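Local coordinates for 5-carboxymethyl-2-hydroxymuconate semialdehyde dehydrogenase (Thermus thermophilus, PDB 2D4E), which probably oxidises 5-carboxymethyl-2-hydroxymuconate semialdehyde to the corresponding acid with NAD as hydride acceptor, as a member of the aldehyde dehydrogenase family, at residues S38-F44 and A59-E65; H102-L106 and T204-L208; A234-P240 and N260-K266; V326-R330 and L370-G374. All coordinates share one frame; numbering follows the deposited sequence.

In the fold
The four contacts follow one another along the chain, and interactions 1 to 3 lie in the part of the fold built round the NAD. Interaction 3 meets the dinucleotide directly, through Ala-234 and Val-237 beside the adenine. It also touches interaction 1, where Ala-235 CB packs 3.9 Å from Glu-63 CA, so the start of helix 63-80 rests on the helix beside the cofactor. Interaction 2 comes within about 7 Å of interaction 1 (nearest atoms), and its Thr-204 side chain is about 9 Å from a bound sodium ion and about 13 Å from the NAD. Interaction 4 stands apart, its centre about 45 Å from that of interaction 3, on the seven-stranded sheet.

Interaction 1: residues S38-F44 and A59-E65; sequences SESGETF and ARGGERE
Glu-65 and the turn that begins at Ser-38 illustrate how one buried carboxylate can join a loop to the start of a helix. OE1 accepts the backbone N-H of Glu-39 at 2.7 Å, nearly along its own C-O bond, and a water lying on Ser-40 N donates to the same oxygen. OE2 accepts from N of Gly-62, the residue at the N-cap of helix 63-80. A bend at chi2 (72°) lets the carboxylate serve both. An alanine in place of Glu-65 would probably leave the N-H groups of Glu-39 and Gly-62 without their acceptor and let the turn drift from the helix.

Packing stays tight along the inner side. Ser-38 OG donates to Arg-60 O over 2.8 Å, from above the carbonyl plane; Arg-60 N reaches Glu-42 O at 3.0 Å; and the ring edge of Phe-44 brings CE2 to 3.4 Å from Ala-59 O.

The solvent side is looser. Glu-39 OE2 pairs with Arg-64 NH1 at 3.2 Å, their planes 43° apart, whereas Glu-42 OE1 is a long 3.8 Å from Arg-60 NH1 and well out of the guanidinium plane, so only the charges attract; this arginine pairs more firmly with Glu-231. Thr-43 and Ala-59 form a non-hydrogen-bonded pair at the open end of hairpin 43-48/53-59, with strand 29-31 against Ala-59 and helix 63-80 leading away.

Interaction 2: residues H102-L106 and T204-L208; sequences HADEL and TATKL
Lys-207 and Glu-105 meet in an interhelical salt bridge, the polar half of a helix-helix contact between helix 103-114 and helix 203-214, the latter being the helix that follows strand 193-196 of the Rossmann-like parallel sheet. The two side chains cross at about a right angle. Lys-207 leaves its helix with CG opposite the backbone N (chi1 -179°) and then bends at chi2, which carries the ammonium over to Glu-105. NZ is modelled at a short 2.5 Å from OE1, and it approaches that oxygen nearly along the C-O bond.

The carboxylate is held from a second quarter by His-102, the N-cap residue of its own helix. Here ND1 donates to OE2 at 3.2 Å, on the syn side but 33° out of the carboxylate plane, with a weaker bond to OE1. The far nitrogen of the ring, NE2, is hydrogen-bonded to Glu-214, so the imidazole links the start of one helix to the last turn of the other. Gripped by both imidazole and ammonium, Glu-105 is likely to stay ionised.

Beneath this charged layer the contact turns apolar. Leu-106 and Thr-204 bring their backbones closest together, with CA atoms 6.5 Å apart, and Thr-204 also rests on Met-109. Lys-207 contributes here too, since its aliphatic stem lies obliquely against the leucine, Leu-106 CD2 touching Lys-207 CG at 3.5 Å.

Interaction 3: residues A234-P240 and N260-K266; sequences AALVAHP and NAADHLK. With NAD (nicotinamide-adenine-dinucleotide), chain K.
Val-237 and Ala-261 bring their CA atoms to 5.8 Å near the ends of helices 229-238 and 251-261, and the chains stay close as far as Pro-240 and His-264. Between the helices Val-237 CG1 lies 4.1 Å from Ala-261 CB, and the valine crosses the Asn-260 side chain at a slant. Pro-240 CB sits over one face of the His-264 imidazole in a CH-pi contact, 4.0 Å from the ring centroid.

A Schellman motif ends the helix that carries Asn-260: Leu-265 is the C-prime residue with positive phi, Lys-266 N bonds to Ala-261 O and Leu-265 N to Ala-262 O. His-264 N is a second donor to Ala-261 O, from the opposite face. The turn sends Lys-266 back across the gap. Its chain runs extended beyond CG, and NZ donates to His-239 O (2.5 Å) and to Val-237 O (2.6 Å), the second from well above the carbonyl plane; Val-242 O adds a weak bond. Replacing Lys-266 by a leucine would probably leave the carbonyls of Val-237 and His-239, at and just past the end of helix 229-238, without the ammonium that draws them together. Both helices flank a Rossmann-type NAD-binding sheet, and Val-237, Ala-261 and Lys-266 all pack on Leu-245 of strand 244-248.

A water bridges Val-237 O, Asn-260 O and His-264 ND1. His-239 turns away to pair with Asp-67, while Asp-263 forms a salt bridge with Arg-259 of the second subunit. At the other end, Ala-234 N approaches adenine atom C2A of NAD at 3.4 Å, and Val-237 CG2 lies 4.1 Å from it.

Interaction 4: residues V326-R330 and L370-G374; sequences VERAR and LLVGG
A helix laid against the edge strand of a mixed sheet is the element to which Val-326, Leu-371 and Val-372 belong: helix 315-331 meets strand 369-372, an outermost strand of the seven-stranded sheet. The short axes approach to 8.7 Å, with 52° between their directions, so the helix runs slantwise across the strand.

Val-326 forms the centre by splitting its two branches. CG2 reaches Leu-371 CD1 at 3.6 Å, the two side chains crossing at about a right angle, while CG1 lies 3.9 Å from Val-372 CG1, the two valines sliding past each other in opposite directions. With chi1 at 60°, Val-372 places CG1 between its backbone N and carbonyl carbon, which turns that methyl to the helix. Ala-329, one turn on from Val-326, adds a looser touch, its CB 4.5 Å from the same methyl.

Arg-330 closes the exposed end. Its NH1 lies 3.8 Å from Val-372 CG2. The group is held in that pose by Glu-327 of its own helix, in a side-on grip: NE meets OE1 at 3.1 Å and NH2 meets OE2 at 3.0 Å, with both oxygens close to the guanidinium plane.

Beside the strand in the sheet, Val-396 of the antiparallel strand 395-398 is backbone-bonded to Leu-371 and Val-372. Arg-328, across the helix, forms a salt bridge with Asp-291 and a hydrogen bond to Phe-513 O of the second subunit. A helix packed by aliphatic side chains on a strand of a sheet is the layering of alpha/beta domains, here probably the catalytic domain of the aldehyde dehydrogenase fold.

Interaction 1: residues S38-F44 and A59-E65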
loop_
_atom_site.group_PDB
_atom_site.type_symbol
_atom_site.label_atom_id
_atom_site.label_comp_id
_atom_site.label_asym_id
_atom_site.label_seq_id
_atom_site.Cartn_x
_atom_site.Cartn_y
_atom_site.Cartn_z
ATOM N N SER C 38 46.524 0.210 -9.164
ATOM C CA SER C 38 46.239 1.195 -10.194
ATOM C C SER C 38 47.267 0.926 -11.291
ATOM O O SER C 38 48.341 0.392 -11.012
ATOM C CB SER C 38 46.415 2.605 -9.640
ATOM O OG SER C 38 45.564 2.811 -8.531
ATOM N N GLU C 39 46.947 1.277 -12.533
ATOM C CA GLU C 39 47.882 1.043 -13.628
ATOM C C GLU C 39 49.169 1.834 -13.425
ATOM O O GLU C 39 50.238 1.414 -13.865
ATOM C CB GLU C 39 47.236 1.407 -14.968
ATOM C CG GLU C 39 46.016 0.551 -15.304
ATOM C CD GLU C 39 45.384 0.902 -16.643
ATOM O OE1 GLU C 39 44.273 0.398 -16.917
ATOM O OE2 GLU C 39 45.992 1.671 -17.420
ATOM N N SER C 40 49.066 2.971 -12.743
ATOM C CA SER C 40 50.225 3.820 -12.483
ATOM C C SER C 40 51.088 3.265 -11.347
ATOM O O SER C 40 52.223 3.700 -11.152
ATOM C CB SER C 40 49.772 5.238 -12.119
ATOM O OG SER C 40 49.214 5.276 -10.815
ATOM N N GLY C 41 50.544 2.310 -10.599
ATOM C CA GLY C 41 51.278 1.728 -9.489
ATOM C C GLY C 41 51.261 2.620 -8.257
ATOM O O GLY C 41 51.745 2.240 -7.191
ATOM N N GLU C 42 50.696 3.810 -8.405
ATOM C CA GLU C 42 50.618 4.768 -7.313
ATOM C C GLU C 42 49.720 4.322 -6.163
ATOM O O GLU C 42 48.742 3.595 -6.356
ATOM C CB GLU C 42 50.124 6.117 -7.836
ATOM C CG GLU C 42 51.158 6.893 -8.630
ATOM C CD GLU C 42 50.643 8.249 -9.084
ATOM O OE1 GLU C 42 50.043 8.968 -8.254
ATOM O OE2 GLU C 42 50.847 8.600 -10.267
ATOM N N THR C 43 50.072 4.767 -4.961
ATOM C CA THR C 43 49.299 4.454 -3.768
ATOM C C THR C 43 49.265 5.695 -2.884
ATOM O O THR C 43 49.978 6.667 -3.133
ATOM C CB THR C 43 49.933 3.299 -2.948
ATOM O OG1 THR C 43 51.233 3.691 -2.497
ATOM C CG2 THR C 43 50.048 2.033 -3.784
ATOM N N PHE C 44 48.419 5.664 -1.861
ATOM C CA PHE C 44 48.320 6.769 -0.920
ATOM C C PHE C 44 48.195 6.151 0.469
ATOM O O PHE C 44 47.596 5.089 0.642
ATOM C CB PHE C 44 47.122 7.673 -1.257
ATOM C CG PHE C 44 45.776 7.029 -1.048
ATOM C CD1 PHE C 44 45.123 7.130 0.180
ATOM C CD2 PHE C 44 45.153 6.338 -2.084
ATOM C CE1 PHE C 44 43.870 6.557 0.370
ATOM C CE2 PHE C 44 43.897 5.760 -1.903
ATOM C CZ PHE C 44 43.253 5.870 -0.674
ATOM N N ALA C 59 45.671 1.557 -3.097
ATOM C CA ALA C 59 45.877 1.925 -4.497
ATOM C C ALA C 59 45.193 3.254 -4.820
ATOM O O ALA C 59 44.042 3.482 -4.439
ATOM C CB ALA C 59 45.344 0.826 -5.409
ATOM N N ARG C 60 45.903 4.128 -5.525
ATOM C CA ARG C 60 45.360 5.429 -5.886
ATOM C C ARG C 60 44.676 5.352 -7.243
ATOM O O ARG C 60 45.303 5.562 -8.278
ATOM C CB ARG C 60 46.479 6.472 -5.913
ATOM C CG ARG C 60 46.005 7.893 -6.163
ATOM C CD ARG C 60 47.126 8.884 -5.927
ATOM N NE ARG C 60 46.714 10.256 -6.209
ATOM C CZ ARG C 60 47.478 11.323 -5.997
ATOM N NH1 ARG C 60 48.698 11.180 -5.497
ATOM N NH2 ARG C 60 47.025 12.534 -6.287
ATOM N N GLY C 61 43.382 5.051 -7.221
ATOM C CA GLY C 61 42.618 4.919 -8.452
ATOM C C GLY C 61 42.272 6.215 -9.156
ATOM O O GLY C 61 42.063 7.249 -8.520
ATOM N N GLY C 62 42.211 6.146 -10.483
ATOM C CA GLY C 62 41.885 7.311 -11.287
ATOM C C GLY C 62 40.887 6.963 -12.377
ATOM O O GLY C 62 40.228 5.924 -12.308
ATOM N N GLU C 63 40.783 7.825 -13.386
ATOM C CA GLU C 63 39.862 7.630 -14.501
ATOM C C GLU C 63 39.926 6.247 -15.123
ATOM O O GLU C 63 38.899 5.675 -15.470
ATOM C CB GLU C 63 40.131 8.657 -15.600
ATOM C CG GLU C 63 39.984 10.102 -15.170
ATOM C CD GLU C 63 40.226 11.074 -16.315
ATOM O OE1 GLU C 63 40.218 12.300 -16.068
ATOM O OE2 GLU C 63 40.421 10.612 -17.462
ATOM N N ARG C 64 41.136 5.723 -15.280
ATOM C CA ARG C 64 41.332 4.409 -15.884
ATOM C C ARG C 64 40.782 3.257 -15.056
ATOM O O ARG C 64 40.168 2.335 -15.592
ATOM C CB ARG C 64 42.820 4.172 -16.160
ATOM C CG ARG C 64 43.291 4.735 -17.482
ATOM C CD ARG C 64 44.769 4.470 -17.703
ATOM N NE ARG C 64 45.112 4.556 -19.119
ATOM C CZ ARG C 64 44.707 3.684 -20.039
ATOM N NH1 ARG C 64 43.955 2.644 -19.694
ATOM N NH2 ARG C 64 45.064 3.844 -21.306
ATOM N N GLU C 65 41.010 3.296 -13.751
ATOM C CA GLU C 65 40.508 2.235 -12.892
ATOM C C GLU C 65 38.985 2.343 -12.824
ATOM O O GLU C 65 38.267 1.335 -12.856
ATOM C CB GLU C 65 41.139 2.339 -11.496
ATOM C CG GLU C 65 42.638 1.995 -11.468
ATOM C CD GLU C 65 43.525 3.057 -12.115
ATOM O OE1 GLU C 65 44.633 2.699 -12.572
ATOM O OE2 GLU C 65 43.126 4.247 -12.154
HETATM O O HOH W 1 46.567 4.569 -13.114
HETATM O O HOH W 2 46.598 6.781 -10.651
HETATM O O HOH W 3 49.859 9.195 -3.309
#

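Interaction 2: residues H102-L106 and T204-L208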
loop_
_atom_site.group_PDB
_atom_site.type_symbol
_atom_site.label_atom_id
_atom_site.label_comp_id
_atom_site.label_asym_id
_atom_site.label_seq_id
_atom_site.Cartn_x
_atom_site.Cartn_y
_atom_site.Cartn_z
ATOM N N HIS C 102 33.930 -12.916 9.813
ATOM C CA HIS C 102 35.118 -12.070 9.825
ATOM C C HIS C 102 34.887 -10.828 10.686
ATOM O O HIS C 102 35.635 -9.861 10.587
ATOM C CB HIS C 102 35.465 -11.640 8.398
ATOM C CG HIS C 102 35.802 -12.778 7.485
ATOM N ND1 HIS C 102 37.040 -13.385 7.476
ATOM C CD2 HIS C 102 35.058 -13.430 6.561
ATOM C CE1 HIS C 102 37.043 -14.361 6.586
ATOM N NE2 HIS C 102 35.853 -14.409 6.016
ATOM N N ALA C 103 33.863 -10.867 11.534
ATOM C CA ALA C 103 33.509 -9.728 12.385
ATOM C C ALA C 103 34.663 -9.112 13.174
ATOM O O ALA C 103 34.838 -7.895 13.166
ATOM C CB ALA C 103 32.386 -10.118 13.337
ATOM N N ASP C 104 35.442 -9.944 13.857
ATOM C CA ASP C 104 36.563 -9.446 14.650
ATOM C C ASP C 104 37.564 -8.661 13.802
ATOM O O ASP C 104 37.990 -7.569 14.187
ATOM C CB ASP C 104 37.283 -10.604 15.357
ATOM C CG ASP C 104 36.410 -11.296 16.400
ATOM O OD1 ASP C 104 35.324 -10.774 16.738
ATOM O OD2 ASP C 104 36.822 -12.366 16.896
ATOM N N GLU C 105 37.938 -9.220 12.652
ATOM C CA GLU C 105 38.886 -8.568 11.754
ATOM C C GLU C 105 38.347 -7.214 11.281
ATOM O O GLU C 105 39.067 -6.211 11.303
ATOM C CB GLU C 105 39.155 -9.451 10.533
ATOM C CG GLU C 105 39.706 -10.833 10.842
ATOM C CD GLU C 105 39.388 -11.839 9.738
ATOM O OE1 GLU C 105 39.605 -11.522 8.549
ATOM O OE2 GLU C 105 38.919 -12.950 10.057
ATOM N N LEU C 106 37.087 -7.200 10.839
ATOM C CA LEU C 106 36.440 -5.979 10.350
ATOM C C LEU C 106 36.396 -4.889 11.425
ATOM O O LEU C 106 36.687 -3.719 11.159
ATOM C CB LEU C 106 35.016 -6.297 9.856
ATOM C CG LEU C 106 34.912 -7.050 8.512
ATOM C CD1 LEU C 106 33.521 -7.639 8.326
ATOM C CD2 LEU C 106 35.247 -6.092 7.369
ATOM N N THR C 204 38.795 -1.073 5.318
ATOM C CA THR C 204 37.600 -1.887 5.483
ATOM C C THR C 204 36.905 -2.247 4.159
ATOM O O THR C 204 36.354 -3.337 4.024
ATOM C CB THR C 204 36.592 -1.175 6.406
ATOM O OG1 THR C 204 37.210 -0.920 7.675
ATOM C CG2 THR C 204 35.352 -2.033 6.608
ATOM N N ALA C 205 36.931 -1.336 3.190
ATOM C CA ALA C 205 36.290 -1.586 1.902
ATOM C C ALA C 205 36.995 -2.706 1.130
ATOM O O ALA C 205 36.344 -3.566 0.541
ATOM C CB ALA C 205 36.263 -0.299 1.071
ATOM N N THR C 206 38.322 -2.696 1.122
ATOM C CA THR C 206 39.060 -3.746 0.430
ATOM C C THR C 206 38.759 -5.081 1.108
ATOM O O THR C 206 38.648 -6.115 0.445
ATOM C CB THR C 206 40.578 -3.472 0.455
ATOM O OG1 THR C 206 40.905 -2.515 -0.565
ATOM C CG2 THR C 206 41.364 -4.759 0.226
ATOM N N LYS C 207 38.609 -5.051 2.429
ATOM C CA LYS C 207 38.296 -6.257 3.190
ATOM C C LYS C 207 36.900 -6.761 2.805
ATOM O O LYS C 207 36.678 -7.967 2.635
ATOM C CB LYS C 207 38.350 -5.959 4.693
ATOM C CG LYS C 207 38.064 -7.166 5.576
ATOM C CD LYS C 207 39.092 -8.280 5.378
ATOM C CE LYS C 207 38.813 -9.440 6.320
ATOM N NZ LYS C 207 39.877 -10.479 6.274
ATOM N N LEU C 208 35.965 -5.825 2.669
ATOM C CA LEU C 208 34.601 -6.147 2.295
ATOM C C LEU C 208 34.606 -6.820 0.926
ATOM O O LEU C 208 33.886 -7.794 0.703
ATOM C CB LEU C 208 33.749 -4.873 2.254
ATOM C CG LEU C 208 32.297 -5.032 1.785
ATOM C CD1 LEU C 208 31.569 -6.025 2.688
ATOM C CD2 LEU C 208 31.599 -3.662 1.793
#

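Interaction 3: residues A234-P240 and N260-K266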
loop_
_atom_site.group_PDB
_atom_site.type_symbol
_atom_site.label_atom_id
_atom_site.label_comp_id
_atom_site.label_asym_id
_atom_site.label_seq_id
_atom_site.Cartn_x
_atom_site.Cartn_y
_atom_site.Cartn_z
ATOM N N ALA C 234 35.201 11.787 -8.625
ATOM C CA ALA C 234 34.667 12.561 -9.736
ATOM C C ALA C 234 34.612 11.749 -11.021
ATOM O O ALA C 234 33.735 11.969 -11.847
ATOM C CB ALA C 234 35.496 13.822 -9.950
ATOM N N ALA C 235 35.542 10.814 -11.202
ATOM C CA ALA C 235 35.540 9.997 -12.416
ATOM C C ALA C 235 34.325 9.066 -12.415
ATOM O O ALA C 235 33.722 8.814 -13.458
ATOM C CB ALA C 235 36.827 9.183 -12.519
ATOM N N LEU C 236 33.967 8.560 -11.239
ATOM C CA LEU C 236 32.813 7.669 -11.124
ATOM C C LEU C 236 31.523 8.450 -11.402
ATOM O O LEU C 236 30.634 7.973 -12.107
ATOM C CB LEU C 236 32.761 7.033 -9.727
ATOM C CG LEU C 236 31.577 6.104 -9.404
ATOM C CD1 LEU C 236 31.431 5.031 -10.470
ATOM C CD2 LEU C 236 31.778 5.472 -8.033
ATOM N N VAL C 237 31.429 9.656 -10.852
ATOM C CA VAL C 237 30.250 10.483 -11.058
ATOM C C VAL C 237 30.079 10.837 -12.531
ATOM O O VAL C 237 28.962 10.911 -13.037
ATOM C CB VAL C 237 30.334 11.786 -10.234
ATOM C CG1 VAL C 237 29.151 12.687 -10.551
ATOM C CG2 VAL C 237 30.353 11.452 -8.746
ATOM N N ALA C 238 31.193 11.037 -13.221
ATOM C CA ALA C 238 31.157 11.401 -14.633
ATOM C C ALA C 238 30.975 10.252 -15.608
ATOM O O ALA C 238 30.609 10.486 -16.757
ATOM C CB ALA C 238 32.423 12.172 -15.002
ATOM N N HIS C 239 31.208 9.019 -15.170
ATOM C CA HIS C 239 31.110 7.888 -16.091
ATOM C C HIS C 239 29.713 7.587 -16.617
ATOM O O HIS C 239 28.774 7.370 -15.848
ATOM C CB HIS C 239 31.704 6.626 -15.470
ATOM C CG HIS C 239 32.168 5.632 -16.488
ATOM N ND1 HIS C 239 31.303 4.994 -17.352
ATOM C CD2 HIS C 239 33.413 5.216 -16.825
ATOM C CE1 HIS C 239 31.995 4.230 -18.178
ATOM N NE2 HIS C 239 33.277 4.347 -17.881
ATOM N N PRO C 240 29.571 7.542 -17.951
ATOM C CA PRO C 240 28.313 7.274 -18.656
ATOM C C PRO C 240 27.684 5.899 -18.458
ATOM O O PRO C 240 26.522 5.699 -18.810
ATOM C CB PRO C 240 28.671 7.545 -20.122
ATOM C CG PRO C 240 30.105 7.149 -20.198
ATOM C CD PRO C 240 30.678 7.727 -18.908
ATOM N N ASN C 260 28.221 17.752 -11.606
ATOM C CA ASN C 260 28.961 16.843 -12.470
ATOM C C ASN C 260 28.033 15.765 -13.043
ATOM O O ASN C 260 28.182 15.339 -14.189
ATOM C CB ASN C 260 30.097 16.205 -11.654
ATOM C CG ASN C 260 30.962 15.253 -12.471
ATOM O OD1 ASN C 260 31.851 14.581 -11.927
ATOM N ND2 ASN C 260 30.713 15.189 -13.774
ATOM N N ALA C 261 27.066 15.337 -12.243
ATOM C CA ALA C 261 26.126 14.301 -12.652
ATOM C C ALA C 261 25.145 14.756 -13.736
ATOM O O ALA C 261 24.566 13.931 -14.451
ATOM C CB ALA C 261 25.356 13.803 -11.435
ATOM N N ALA C 262 24.963 16.064 -13.860
ATOM C CA ALA C 262 24.030 16.615 -14.838
ATOM C C ALA C 262 24.331 16.250 -16.290
ATOM O O ALA C 262 23.415 16.143 -17.104
ATOM C CB ALA C 262 23.965 18.136 -14.693
ATOM N N ASP C 263 25.603 16.054 -16.618
ATOM C CA ASP C 263 25.978 15.724 -17.989
ATOM C C ASP C 263 25.346 14.433 -18.508
ATOM O O ASP C 263 25.159 14.265 -19.714
ATOM C CB ASP C 263 27.504 15.642 -18.115
ATOM C CG ASP C 263 28.189 16.965 -17.795
ATOM O OD1 ASP C 263 27.809 17.998 -18.386
ATOM O OD2 ASP C 263 29.112 16.974 -16.956
ATOM N N HIS C 264 25.010 13.524 -17.599
ATOM C CA HIS C 264 24.404 12.260 -17.991
ATOM C C HIS C 264 23.054 12.058 -17.304
ATOM O O HIS C 264 22.509 10.963 -17.256
ATOM C CB HIS C 264 25.360 11.131 -17.601
ATOM C CG HIS C 264 26.581 11.180 -18.483
ATOM N ND1 HIS C 264 27.798 11.591 -18.048
ATOM C CD2 HIS C 264 26.686 10.833 -19.834
ATOM C CE1 HIS C 264 28.617 11.490 -19.113
ATOM N NE2 HIS C 264 27.978 11.040 -20.196
ATOM N N LEU C 265 22.511 13.146 -16.763
ATOM C CA LEU C 265 21.229 13.111 -16.068
ATOM C C LEU C 265 21.158 11.911 -15.127
ATOM O O LEU C 265 20.197 11.142 -15.155
ATOM C CB LEU C 265 20.089 13.046 -17.087
ATOM C CG LEU C 265 19.932 14.301 -17.952
ATOM C CD1 LEU C 265 18.971 14.031 -19.095
ATOM C CD2 LEU C 265 19.441 15.455 -17.089
ATOM N N LYS C 266 22.181 11.749 -14.299
ATOM C CA LYS C 266 22.208 10.631 -13.371
ATOM C C LYS C 266 21.224 10.808 -12.223
ATOM O O LYS C 266 20.920 11.927 -11.820
ATOM C CB LYS C 266 23.621 10.443 -12.817
ATOM C CG LYS C 266 24.640 10.093 -13.882
ATOM C CD LYS C 266 25.931 9.605 -13.272
ATOM C CE LYS C 266 26.888 9.102 -14.340
ATOM N NZ LYS C 266 28.089 8.507 -13.697
HETATM P PA NAD K . 33.099 14.126 1.855
HETATM O O1A NAD K . 34.222 14.945 1.413
HETATM O O2A NAD K . 31.832 14.532 1.222
HETATM O O5B NAD K . 33.278 12.543 1.542
HETATM C C5B NAD K . 32.230 11.654 1.032
HETATM C C4B NAD K . 32.754 10.986 -0.220
HETATM O O4B NAD K . 32.792 12.045 -1.201
HETATM C C3B NAD K . 34.222 10.483 -0.130
HETATM O O3B NAD K . 34.307 9.091 -0.501
HETATM C C2B NAD K . 34.962 11.436 -1.083
HETATM O O2B NAD K . 36.107 10.827 -1.722
HETATM C C1B NAD K . 33.859 11.823 -2.047
HETATM N N9A NAD K . 34.141 13.064 -2.744
HETATM C C8A NAD K . 34.703 14.234 -2.266
HETATM N N7A NAD K . 34.824 15.203 -3.204
HETATM C C5A NAD K . 34.297 14.593 -4.343
HETATM C C6A NAD K . 34.126 15.071 -5.697
HETATM N N6A NAD K . 34.491 16.294 -6.090
HETATM N N1A NAD K . 33.555 14.183 -6.597
HETATM C C2A NAD K . 33.180 12.909 -6.180
HETATM N N3A NAD K . 33.300 12.387 -4.968
HETATM C C4A NAD K . 33.866 13.274 -4.081
HETATM O O3 NAD K . 33.042 14.220 3.373
HETATM P PN NAD K . 33.181 13.278 4.641
HETATM O O1N NAD K . 34.205 13.914 5.494
HETATM O O2N NAD K . 33.462 11.903 4.195
HETATM O O5D NAD K . 31.757 13.616 5.150
HETATM C C5D NAD K . 31.264 13.526 6.464
HETATM C C4D NAD K . 29.907 14.072 6.148
HETATM O O4D NAD K . 28.987 13.038 5.733
HETATM C C3D NAD K . 29.242 14.924 7.220
HETATM O O3D NAD K . 28.757 16.183 6.712
HETATM C C2D NAD K . 28.145 13.979 7.708
HETATM O O2D NAD K . 27.055 14.720 8.293
HETATM C C1D NAD K . 27.798 13.236 6.437
HETATM N N1N NAD K . 27.119 11.952 6.677
HETATM C C2N NAD K . 25.766 11.995 6.376
HETATM C C3N NAD K . 25.052 10.826 6.591
HETATM C C7N NAD K . 23.557 10.744 6.322
HETATM O O7N NAD K . 22.989 9.687 6.527
HETATM N N7N NAD K . 22.891 11.825 5.879
HETATM C C4N NAD K . 25.701 9.614 7.113
HETATM C C5N NAD K . 27.097 9.722 7.374
HETATM C C6N NAD K . 27.864 10.839 7.186
HETATM O O HOH W 4 27.901 12.475 -15.027
#

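Interaction 4: residues V326-R330 and L370-G374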
loop_
_atom_site.group_PDB
_atom_site.type_symbol
_atom_site.label_atom_id
_atom_site.label_comp_id
_atom_site.label_asym_id
_atom_site.label_seq_id
_atom_site.Cartn_x
_atom_site.Cartn_y
_atom_site.Cartn_z
ATOM N N VAL C 326 27.222 19.942 31.096
ATOM C CA VAL C 326 28.633 20.292 31.218
ATOM C C VAL C 326 29.412 19.328 32.119
ATOM O O VAL C 326 30.501 18.885 31.757
ATOM C CB VAL C 326 28.800 21.733 31.759
ATOM C CG1 VAL C 326 30.278 22.045 32.000
ATOM C CG2 VAL C 326 28.203 22.724 30.771
ATOM N N GLU C 327 28.867 19.006 33.287
ATOM C CA GLU C 327 29.554 18.093 34.195
ATOM C C GLU C 327 29.662 16.691 33.608
ATOM O O GLU C 327 30.660 16.005 33.814
ATOM C CB GLU C 327 28.853 18.047 35.559
ATOM C CG GLU C 327 28.987 19.347 36.351
ATOM C CD GLU C 327 30.416 19.891 36.354
ATOM O OE1 GLU C 327 31.336 19.151 36.770
ATOM O OE2 GLU C 327 30.621 21.059 35.939
ATOM N N ARG C 328 28.643 16.261 32.874
ATOM C CA ARG C 328 28.696 14.945 32.251
ATOM C C ARG C 328 29.791 14.941 31.175
ATOM O O ARG C 328 30.576 14.001 31.073
ATOM C CB ARG C 328 27.332 14.589 31.650
ATOM C CG ARG C 328 26.281 14.227 32.698
ATOM C CD ARG C 328 26.536 12.842 33.279
ATOM N NE ARG C 328 26.245 11.806 32.292
ATOM C CZ ARG C 328 25.024 11.343 32.021
ATOM N NH1 ARG C 328 23.968 11.808 32.677
ATOM N NH2 ARG C 328 24.858 10.442 31.060
ATOM N N ALA C 329 29.857 16.005 30.382
ATOM C CA ALA C 329 30.869 16.111 29.332
ATOM C C ALA C 329 32.270 16.131 29.946
ATOM O O ALA C 329 33.220 15.575 29.384
ATOM C CB ALA C 329 30.643 17.378 28.518
ATOM N N ARG C 330 32.386 16.780 31.102
ATOM C CA ARG C 330 33.655 16.887 31.810
ATOM C C ARG C 330 34.114 15.501 32.259
ATOM O O ARG C 330 35.305 15.192 32.238
ATOM C CB ARG C 330 33.500 17.793 33.039
ATOM C CG ARG C 330 34.807 18.375 33.554
ATOM C CD ARG C 330 34.648 19.023 34.929
ATOM N NE ARG C 330 33.708 20.143 34.956
ATOM C CZ ARG C 330 33.905 21.313 34.354
ATOM N NH1 ARG C 330 35.013 21.532 33.656
ATOM N NH2 ARG C 330 33.002 22.277 34.473
ATOM N N LEU C 370 32.400 29.508 26.275
ATOM C CA LEU C 370 32.986 28.179 26.363
ATOM C C LEU C 370 32.916 27.705 27.810
ATOM O O LEU C 370 33.570 28.271 28.683
ATOM C CB LEU C 370 34.443 28.216 25.899
ATOM C CG LEU C 370 35.183 26.883 25.999
ATOM C CD1 LEU C 370 34.413 25.812 25.225
ATOM C CD2 LEU C 370 36.592 27.045 25.454
ATOM N N LEU C 371 32.128 26.665 28.060
ATOM C CA LEU C 371 31.969 26.139 29.414
ATOM C C LEU C 371 32.894 24.964 29.739
ATOM O O LEU C 371 33.184 24.697 30.909
ATOM C CB LEU C 371 30.514 25.723 29.641
ATOM C CG LEU C 371 29.444 26.790 29.371
ATOM C CD1 LEU C 371 28.087 26.219 29.731
ATOM C CD2 LEU C 371 29.712 28.045 30.194
ATOM N N VAL C 372 33.354 24.258 28.713
ATOM C CA VAL C 372 34.249 23.127 28.931
ATOM C C VAL C 372 34.874 22.660 27.615
ATOM O O VAL C 372 34.285 22.823 26.547
ATOM C CB VAL C 372 33.490 21.954 29.617
ATOM C CG1 VAL C 372 32.335 21.488 28.744
ATOM C CG2 VAL C 372 34.447 20.812 29.921
ATOM N N GLY C 373 36.077 22.098 27.699
ATOM C CA GLY C 373 36.770 21.626 26.510
ATOM C C GLY C 373 37.323 22.768 25.677
ATOM O O GLY C 373 37.937 23.691 26.209
ATOM N N GLY C 374 37.120 22.703 24.363
ATOM C CA GLY C 374 37.594 23.764 23.491
ATOM C C GLY C 374 39.060 23.698 23.104
ATOM O O GLY C 374 39.626 24.688 22.644
#